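Local coordinates for protection of telomeres protein 1 (Schizosaccharomyces pombe, PDB 5USB) that binds single-stranded telomeric DNA of the 5'-GGTTAC-3' consensus, protects the 3' telomeric overhang and regulates telomerase and telomere length, at residues E119-D122 and S123-E127. The protein carries 1 engineered substitution. Sequence-based numbering, arbitrary orientation.
Sequences EKVD and SEEPE
The carboxylate of Asp122 has one face over the backbone amides of Ser123 and Glu124: the Glu124 N stands almost straight above its CG at 3.7 Å, and the Ser123 N lies above the same face. The approach of Asp122 OD1 to Ser123 N is too poorly angled for a hydrogen bond. The second carboxylate, that of Glu125, comes in from beside OD2, its plane turned 51° from that of Asp122, with Glu125 OE1 3.9 Å from Asp122 OD2. All this belongs to a type I beta turn, Asp122 to Glu125, which follows strand 117-121 of the OB fold in this ssDNA-binding domain of Pot1 and leads the chain on toward helix 129-138.

A backbone bond closes the turn, Glu125 N to Asp122 O, 3.1 Å long and practically straight at the hydrogen, although the donor is tilted out of the carbonyl plane. With CG anti to the backbone N (chi1 163°), the Asp122 carboxylate folds toward the turn, where its OD2 also meets Glu124 CB at 3.6 Å. The Glu124 carboxylate lies farther off, OE1 to Asp122 OD2 4.5 Å. Three acidic groups thus gather at the surface, where solvent screening should soften their mutual repulsion.

Val121 CG1 packs against CB and CG of Glu125; the Val121 side chain also touches Tyr86, Val88 and Tyr18 of the barrel, while Ser123 O accepts a bond from Lys132 NZ of the helix. The whole turn is remote from the nucleic acid, about 15 Å at the nearest atoms. Glu125 bends at chi2 (-63°), and its CG rests 3.4 Å from Asp122 O and 3.8 Å from Val121 CG1.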
loop_
_atom_site.group_PDB
_atom_site.type_symbol
_atom_site.label_atom_id
_atom_site.label_comp_id
_atom_site.label_asym_id
_atom_site.label_seq_id
_atom_site.Cartn_x
_atom_site.Cartn_y
_atom_site.Cartn_z
ATOM N N GLU A 119 2.030 -0.273 -10.577
ATOM C CA GLU A 119 1.362 -0.965 -11.621
ATOM C C GLU A 119 0.623 -2.190 -11.060
ATOM O O GLU A 119 0.952 -2.708 -10.042
ATOM C CB GLU A 119 2.312 -1.397 -12.735
ATOM C CG GLU A 119 2.987 -0.264 -13.516
ATOM C CD GLU A 119 2.077 0.484 -14.512
ATOM O OE1 GLU A 119 0.902 0.246 -14.499
ATOM O OE2 GLU A 119 2.567 1.314 -15.313
ATOM N N LYS A 120 -0.392 -2.603 -11.774
ATOM C CA LYS A 120 -1.133 -3.764 -11.399
ATOM C C LYS A 120 -0.315 -5.015 -11.764
ATOM O O LYS A 120 0.331 -5.029 -12.765
ATOM C CB LYS A 120 -2.475 -3.712 -12.152
ATOM C CG LYS A 120 -3.591 -4.608 -11.665
ATOM C CD LYS A 120 -4.891 -4.369 -12.425
ATOM C CE LYS A 120 -5.650 -3.122 -12.006
ATOM N NZ LYS A 120 -7.113 -3.202 -12.302
ATOM N N VAL A 121 -0.364 -6.041 -10.925
ATOM C CA VAL A 121 0.313 -7.279 -11.154
ATOM C C VAL A 121 -0.765 -8.327 -11.465
ATOM O O VAL A 121 -1.696 -8.438 -10.758
ATOM C CB VAL A 121 1.109 -7.744 -9.920
ATOM C CG1 VAL A 121 1.790 -9.067 -10.176
ATOM C CG2 VAL A 121 2.156 -6.747 -9.560
ATOM N N ASP A 122 -0.606 -9.089 -12.524
ATOM C CA ASP A 122 -1.565 -10.108 -12.863
ATOM C C ASP A 122 -1.608 -11.085 -11.745
ATOM O O ASP A 122 -0.605 -11.523 -11.314
ATOM C CB ASP A 122 -1.131 -10.802 -14.140
ATOM C CG ASP A 122 -1.812 -12.112 -14.368
ATOM O OD1 ASP A 122 -3.047 -12.220 -14.266
ATOM O OD2 ASP A 122 -1.091 -13.046 -14.702
ATOM N N SER A 123 -2.792 -11.482 -11.326
ATOM C CA SER A 123 -2.897 -12.368 -10.180
ATOM C C SER A 123 -2.166 -13.705 -10.199
ATOM O O SER A 123 -2.045 -14.285 -9.184
ATOM C CB SER A 123 -4.339 -12.561 -9.719
ATOM O OG SER A 123 -5.204 -13.024 -10.742
ATOM N N GLU A 124 -1.741 -14.229 -11.323
ATOM C CA GLU A 124 -0.913 -15.424 -11.401
ATOM C C GLU A 124 0.590 -15.304 -11.263
ATOM O O GLU A 124 1.260 -16.302 -11.264
ATOM C CB GLU A 124 -1.130 -16.068 -12.739
ATOM C CG GLU A 124 -2.577 -16.368 -13.039
ATOM C CD GLU A 124 -2.787 -17.027 -14.412
ATOM O OE1 GLU A 124 -1.805 -17.506 -15.072
ATOM O OE2 GLU A 124 -3.954 -17.093 -14.807
ATOM N N GLU A 125 1.157 -14.121 -11.190
ATOM C CA GLU A 125 2.552 -14.014 -11.077
ATOM C C GLU A 125 3.116 -14.661 -9.833
ATOM O O GLU A 125 2.645 -14.468 -8.777
ATOM C CB GLU A 125 2.903 -12.551 -11.130
ATOM C CG GLU A 125 2.574 -11.989 -12.486
ATOM C CD GLU A 125 3.386 -12.638 -13.582
ATOM O OE1 GLU A 125 2.844 -13.044 -14.618
ATOM O OE2 GLU A 125 4.589 -12.762 -13.367
ATOM N N PRO A 126 4.174 -15.442 -9.981
ATOM C CA PRO A 126 4.826 -16.028 -8.828
ATOM C C PRO A 126 5.288 -15.083 -7.707
ATOM O O PRO A 126 5.386 -15.544 -6.622
ATOM C CB PRO A 126 6.054 -16.671 -9.460
ATOM C CG PRO A 126 5.551 -17.123 -10.735
ATOM C CD PRO A 126 4.611 -16.105 -11.226
ATOM N N GLU A 127 5.614 -13.833 -7.973
ATOM C CA GLU A 127 6.020 -12.958 -6.922
ATOM C C GLU A 127 4.881 -12.736 -5.964
ATOM O O GLU A 127 5.105 -12.204 -4.933
ATOM C CB GLU A 127 6.487 -11.617 -7.452
ATOM C CG GLU A 127 7.884 -11.615 -8.038
ATOM C CD GLU A 127 8.975 -11.944 -7.058
ATOM O OE1 GLU A 127 10.025 -12.381 -7.508
ATOM O OE2 GLU A 127 8.817 -11.750 -5.865
#